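Local structure of MUTM (fpg) protein (Thermus thermophilus, 1EE8) at residues A164-F169 with R227-G232; P239-P244 with P259-E264. The protein is a MutM (Fpg) protein, of a family that combines an N-terminal domain, a helical H2TH domain and a zinc finger. All coordinates share one frame; numbering follows the deposited sequence.

Contact 1: A164-F169 with R227-G232; sequences ADEALF and RHAVYG
His228 begins the contact by passing its backbone and CB close to the carboxylate of Glu166. Glu166 CD lies obliquely against its ring, and NE2 is hydrogen-bonded to Ser207 OG. At Ala229 the backbone N donates to Glu166 OE2 over 2.7 Å, from the syn side and 20° out of the carboxylate plane. The methyl of Ala229 rests obliquely against the Phe169 ring, with CB 3.3 Å from Phe169 CD2. Val230 N gives the second bond, to the syn lone pair of Glu166 OE1 at 3.0 Å. Its two methyls part: CG1 lies 3.6 Å from Phe169 CD1, while CG2 packs against Glu166 OE1 and the carbonyl O of Asp165. Tyr231 N gives the third and straightest bond, 2.8 Å to Glu166 OE1 at 175°, nearly end-on to the C-O bond. The Glu166 chain bends at chi2 (-62°), which brings its end to these amides. Asp165 OD2 lies at the edge of the Tyr231 ring but is bonded to His256 N, while OD1 forms a salt bridge with Lys147. A buried glutamate on helix 161-170 of the H2TH region thus anchors the loop 227-232 of this Fpg-type fold by three successive backbone amides, which fix the rotation of its carboxylate.

Contact 2: P239-P244 with P259-E264; sequences PACGRP and PTCQGE. With ZN (zinc ion), chain C.
Cys241 and Cys261 meet through metal coordination. Cys241 SG and Cys261 SG each bind the zinc ion at 2.3 Å. Cys238 and Cys258 complete the four-cysteine site, the Cys4 zinc finger of Fpg-type proteins. The two thiolates reach the metal with different first torsions. In Cys241 the sulfur sits between the backbone N and the carbonyl carbon (chi1 75°), while in Cys261 it lies anti to the carbonyl carbon (chi1 -69°).

Two hydrogen bonds add to this. Arg243 N donates to Cys241 SG at 3.4 Å, a backbone N-H to a metal-bound sulfur. Across the contact, Arg243 NH2 donates to Thr260 OG1 at 2.7 Å with an angle of 158°. The hydroxyl oxygen lies at the edge of the guanidinium, close to its plane. The Arg243 side chain is fully extended, which carries its end alongside Pro259 to Thr260.

Van der Waals contacts complete the contact. Pro259 CB lies over one face of the same guanidinium, offset toward the rim, and is 3.7 Å from Arg243 NH2. Ala240 CB approaches Cys261 SG at 3.9 Å.

The metal is probably the main tie between the two loops, with one side-chain hydrogen bond across them. The N-H donated to Cys241 SG would probably ease the negative charge that the four thiolates bring to the zinc ion.

In the fold
Along the chain from the N terminus, helix 161-170 supplies the first half of contact 1. The chain then runs through helix 184-203 and a long loop, and contact 1 closes when residues 227-232 return to helix 161-170. Contact 2 opens soon after, at 239-244. It closes at 259-264, once the antiparallel strands 246-249 and 254-257 have been crossed. The two loops lie in series and neither nest nor cross. The centres of the two contacts are about 12 Å apart, and they touch where Phe169 meets Pro239 and Gln262. Contact 1 therefore ties helix 161-170 to the loop that precedes strand 246-249, and contact 2 closes the zinc finger itself.

Contact 1: A164-F169 with R227-G232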
loop_
_atom_site.group_PDB
_atom_site.type_symbol
_atom_site.label_atom_id
_atom_site.label_comp_id
_atom_site.label_asym_id
_atom_site.label_seq_id
_atom_site.Cartn_x
_atom_site.Cartn_y
_atom_site.Cartn_z
ATOM N N ALA A 164 28.238 23.173 4.381
ATOM C CA ALA A 164 29.523 22.910 3.742
ATOM C C ALA A 164 30.254 24.262 3.751
ATOM O O ALA A 164 31.395 24.360 4.205
ATOM C CB ALA A 164 29.333 22.424 2.313
ATOM N N ASP A 165 29.582 25.302 3.257
ATOM C CA ASP A 165 30.166 26.643 3.224
ATOM C C ASP A 165 30.632 27.077 4.626
ATOM O O ASP A 165 31.761 27.538 4.801
ATOM C CB ASP A 165 29.148 27.668 2.695
ATOM C CG ASP A 165 28.940 27.581 1.184
ATOM O OD1 ASP A 165 29.452 26.634 0.553
ATOM O OD2 ASP A 165 28.257 28.469 0.627
ATOM N N GLU A 166 29.769 26.919 5.628
ATOM C CA GLU A 166 30.130 27.328 6.981
ATOM C C GLU A 166 31.269 26.502 7.582
ATOM O O GLU A 166 32.115 27.032 8.290
ATOM C CB GLU A 166 28.902 27.280 7.900
ATOM C CG GLU A 166 27.853 28.351 7.596
ATOM C CD GLU A 166 28.386 29.768 7.766
ATOM O OE1 GLU A 166 28.339 30.537 6.784
ATOM O OE2 GLU A 166 28.847 30.114 8.879
ATOM N N ALA A 167 31.297 25.209 7.298
ATOM C CA ALA A 167 32.353 24.362 7.843
ATOM C C ALA A 167 33.694 24.745 7.228
ATOM O O ALA A 167 34.716 24.829 7.920
ATOM C CB ALA A 167 32.045 22.881 7.570
ATOM N N LEU A 168 33.683 24.973 5.922
ATOM C CA LEU A 168 34.886 25.346 5.198
ATOM C C LEU A 168 35.456 26.666 5.702
ATOM O O LEU A 168 36.674 26.836 5.786
ATOM C CB LEU A 168 34.583 25.420 3.698
ATOM C CG LEU A 168 34.364 24.041 3.062
ATOM C CD1 LEU A 168 33.739 24.176 1.678
ATOM C CD2 LEU A 168 35.719 23.314 2.988
ATOM N N PHE A 169 34.583 27.603 6.038
ATOM C CA PHE A 169 35.053 28.882 6.553
ATOM C C PHE A 169 35.629 28.689 7.942
ATOM O O PHE A 169 36.686 29.223 8.276
ATOM C CB PHE A 169 33.929 29.907 6.675
ATOM C CG PHE A 169 34.362 31.166 7.375
ATOM C CD1 PHE A 169 35.114 32.120 6.703
ATOM C CD2 PHE A 169 34.094 31.353 8.726
ATOM C CE1 PHE A 169 35.596 33.244 7.368
ATOM C CE2 PHE A 169 34.572 32.472 9.400
ATOM C CZ PHE A 169 35.324 33.417 8.720
ATOM N N ARG A 227 24.747 32.830 13.446
ATOM C CA ARG A 227 26.118 32.347 13.562
ATOM C C ARG A 227 26.767 32.219 12.181
ATOM O O ARG A 227 27.953 31.901 12.079
ATOM C CB ARG A 227 26.152 30.976 14.251
ATOM C CG ARG A 227 25.574 30.927 15.666
ATOM C CD ARG A 227 26.444 31.664 16.667
ATOM N NE ARG A 227 26.165 31.253 18.042
ATOM C CZ ARG A 227 26.432 30.043 18.533
ATOM N NH1 ARG A 227 26.988 29.117 17.763
ATOM N NH2 ARG A 227 26.138 29.753 19.795
ATOM N N HIS A 228 25.993 32.447 11.121
ATOM C CA HIS A 228 26.534 32.345 9.768
ATOM C C HIS A 228 27.660 33.341 9.533
ATOM O O HIS A 228 27.516 34.535 9.799
ATOM C CB HIS A 228 25.444 32.572 8.721
ATOM C CG HIS A 228 24.458 31.450 8.624
ATOM N ND1 HIS A 228 23.456 31.422 7.681
ATOM C CD2 HIS A 228 24.309 30.328 9.367
ATOM C CE1 HIS A 228 22.729 30.330 7.848
ATOM N NE2 HIS A 228 23.227 29.649 8.865
ATOM N N ALA A 229 28.777 32.837 9.020
ATOM C CA ALA A 229 29.936 33.668 8.750
ATOM C C ALA A 229 29.988 34.094 7.292
ATOM O O ALA A 229 30.330 35.235 6.989
ATOM C CB ALA A 229 31.212 32.914 9.112
ATOM N N VAL A 230 29.642 33.179 6.391
ATOM C CA VAL A 230 29.699 33.484 4.969
ATOM C C VAL A 230 28.449 33.139 4.164
ATOM O O VAL A 230 28.148 33.810 3.176
ATOM C CB VAL A 230 30.911 32.780 4.313
ATOM C CG1 VAL A 230 32.209 33.245 4.981
ATOM C CG2 VAL A 230 30.763 31.266 4.428
ATOM N N TYR A 231 27.721 32.100 4.560
ATOM C CA TYR A 231 26.529 31.741 3.807
ATOM C C TYR A 231 25.484 32.853 3.793
ATOM O O TYR A 231 25.133 33.410 4.834
ATOM C CB TYR A 231 25.862 30.471 4.338
ATOM C CG TYR A 231 24.766 30.036 3.396
ATOM C CD1 TYR A 231 25.060 29.284 2.260
ATOM C CD2 TYR A 231 23.456 30.498 3.561
ATOM C CE1 TYR A 231 24.083 29.008 1.303
ATOM C CE2 TYR A 231 22.475 30.236 2.612
ATOM C CZ TYR A 231 22.796 29.493 1.483
ATOM O OH TYR A 231 21.830 29.253 0.534
ATOM N N GLY A 232 24.978 33.153 2.601
ATOM C CA GLY A 232 23.976 34.196 2.464
ATOM C C GLY A 232 24.469 35.593 2.811
ATOM O O GLY A 232 23.661 36.518 2.941
#

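Contact 2: P239-P244 with P259-E264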
loop_
_atom_site.group_PDB
_atom_site.type_symbol
_atom_site.label_atom_id
_atom_site.label_comp_id
_atom_site.label_asym_id
_atom_site.label_seq_id
_atom_site.Cartn_x
_atom_site.Cartn_y
_atom_site.Cartn_z
ATOM N N PRO A 239 33.597 37.996 9.108
ATOM C CA PRO A 239 33.667 38.297 10.540
ATOM C C PRO A 239 35.075 38.179 11.125
ATOM O O PRO A 239 35.304 38.531 12.279
ATOM C CB PRO A 239 32.696 37.288 11.142
ATOM C CG PRO A 239 32.908 36.093 10.267
ATOM C CD PRO A 239 32.942 36.696 8.873
ATOM N N ALA A 240 36.017 37.697 10.324
ATOM C CA ALA A 240 37.386 37.531 10.803
ATOM C C ALA A 240 38.369 38.588 10.295
ATOM O O ALA A 240 39.244 39.031 11.041
ATOM C CB ALA A 240 37.894 36.132 10.447
ATOM N N CYS A 241 38.226 39.000 9.036
ATOM C CA CYS A 241 39.140 39.988 8.464
ATOM C C CYS A 241 38.464 41.243 7.924
ATOM O O CYS A 241 39.139 42.149 7.428
ATOM C CB CYS A 241 39.952 39.352 7.339
ATOM S SG CYS A 241 39.010 39.105 5.829
ATOM N N GLY A 242 37.136 41.289 7.999
ATOM C CA GLY A 242 36.405 42.448 7.521
ATOM C C GLY A 242 36.304 42.629 6.014
ATOM O O GLY A 242 35.656 43.568 5.553
ATOM N N ARG A 243 36.939 41.752 5.243
ATOM C CA ARG A 243 36.882 41.846 3.786
ATOM C C ARG A 243 35.517 41.365 3.282
ATOM O O ARG A 243 34.848 40.572 3.948
ATOM C CB ARG A 243 38.001 41.005 3.155
ATOM C CG ARG A 243 37.964 40.970 1.633
ATOM C CD ARG A 243 39.105 40.171 1.018
ATOM N NE ARG A 243 38.971 40.113 -0.437
ATOM C CZ ARG A 243 39.844 39.532 -1.256
ATOM N NH1 ARG A 243 39.627 39.531 -2.567
ATOM N NH2 ARG A 243 40.937 38.959 -0.766
ATOM N N PRO A 244 35.083 41.851 2.105
ATOM C CA PRO A 244 33.788 41.460 1.524
ATOM C C PRO A 244 33.659 39.973 1.178
ATOM O O PRO A 244 34.453 39.436 0.405
ATOM C CB PRO A 244 33.689 42.337 0.275
ATOM C CG PRO A 244 34.440 43.572 0.671
ATOM C CD PRO A 244 35.654 42.998 1.374
ATOM N N PRO A 259 37.810 35.061 0.412
ATOM C CA PRO A 259 39.018 34.763 -0.361
ATOM C C PRO A 259 40.280 34.802 0.496
ATOM O O PRO A 259 41.090 33.871 0.473
ATOM C CB PRO A 259 39.010 35.843 -1.441
ATOM C CG PRO A 259 37.533 36.101 -1.641
ATOM C CD PRO A 259 37.038 36.148 -0.217
ATOM N N THR A 260 40.444 35.874 1.262
ATOM C CA THR A 260 41.629 35.995 2.100
ATOM C C THR A 260 41.723 34.923 3.175
ATOM O O THR A 260 42.701 34.187 3.231
ATOM C CB THR A 260 41.711 37.369 2.781
ATOM O OG1 THR A 260 41.735 38.394 1.783
ATOM C CG2 THR A 260 42.987 37.464 3.617
ATOM N N CYS A 261 40.706 34.829 4.024
ATOM C CA CYS A 261 40.713 33.846 5.104
ATOM C C CYS A 261 40.691 32.382 4.676
ATOM O O CYS A 261 41.092 31.509 5.444
ATOM C CB CYS A 261 39.543 34.101 6.049
ATOM S SG CYS A 261 39.716 35.607 7.008
ATOM N N GLN A 262 40.231 32.108 3.460
ATOM C CA GLN A 262 40.157 30.727 3.000
ATOM C C GLN A 262 41.109 30.344 1.864
ATOM O O GLN A 262 40.806 29.477 1.045
ATOM C CB GLN A 262 38.706 30.395 2.640
ATOM C CG GLN A 262 37.804 30.360 3.872
ATOM C CD GLN A 262 36.339 30.143 3.545
ATOM O OE1 GLN A 262 35.591 31.095 3.296
ATOM N NE2 GLN A 262 35.919 28.882 3.541
ATOM N N GLY A 263 42.269 30.993 1.833
ATOM C CA GLY A 263 43.280 30.684 0.837
ATOM C C GLY A 263 42.935 30.856 -0.627
ATOM O O GLY A 263 43.357 30.059 -1.460
ATOM N N GLU A 264 42.175 31.896 -0.946
ATOM C CA GLU A 264 41.799 32.179 -2.324
ATOM C C GLU A 264 42.130 33.639 -2.628
ATOM O O GLU A 264 43.190 34.132 -2.242
ATOM C CB GLU A 264 40.303 31.922 -2.534
ATOM C CG GLU A 264 39.903 30.447 -2.560
ATOM C CD GLU A 264 40.576 29.664 -3.683
ATOM O OE1 GLU A 264 41.750 29.275 -3.521
ATOM O OE2 GLU A 264 39.935 29.443 -4.733
HETATM ZN ZN ZN C . 38.136 36.979 6.097
#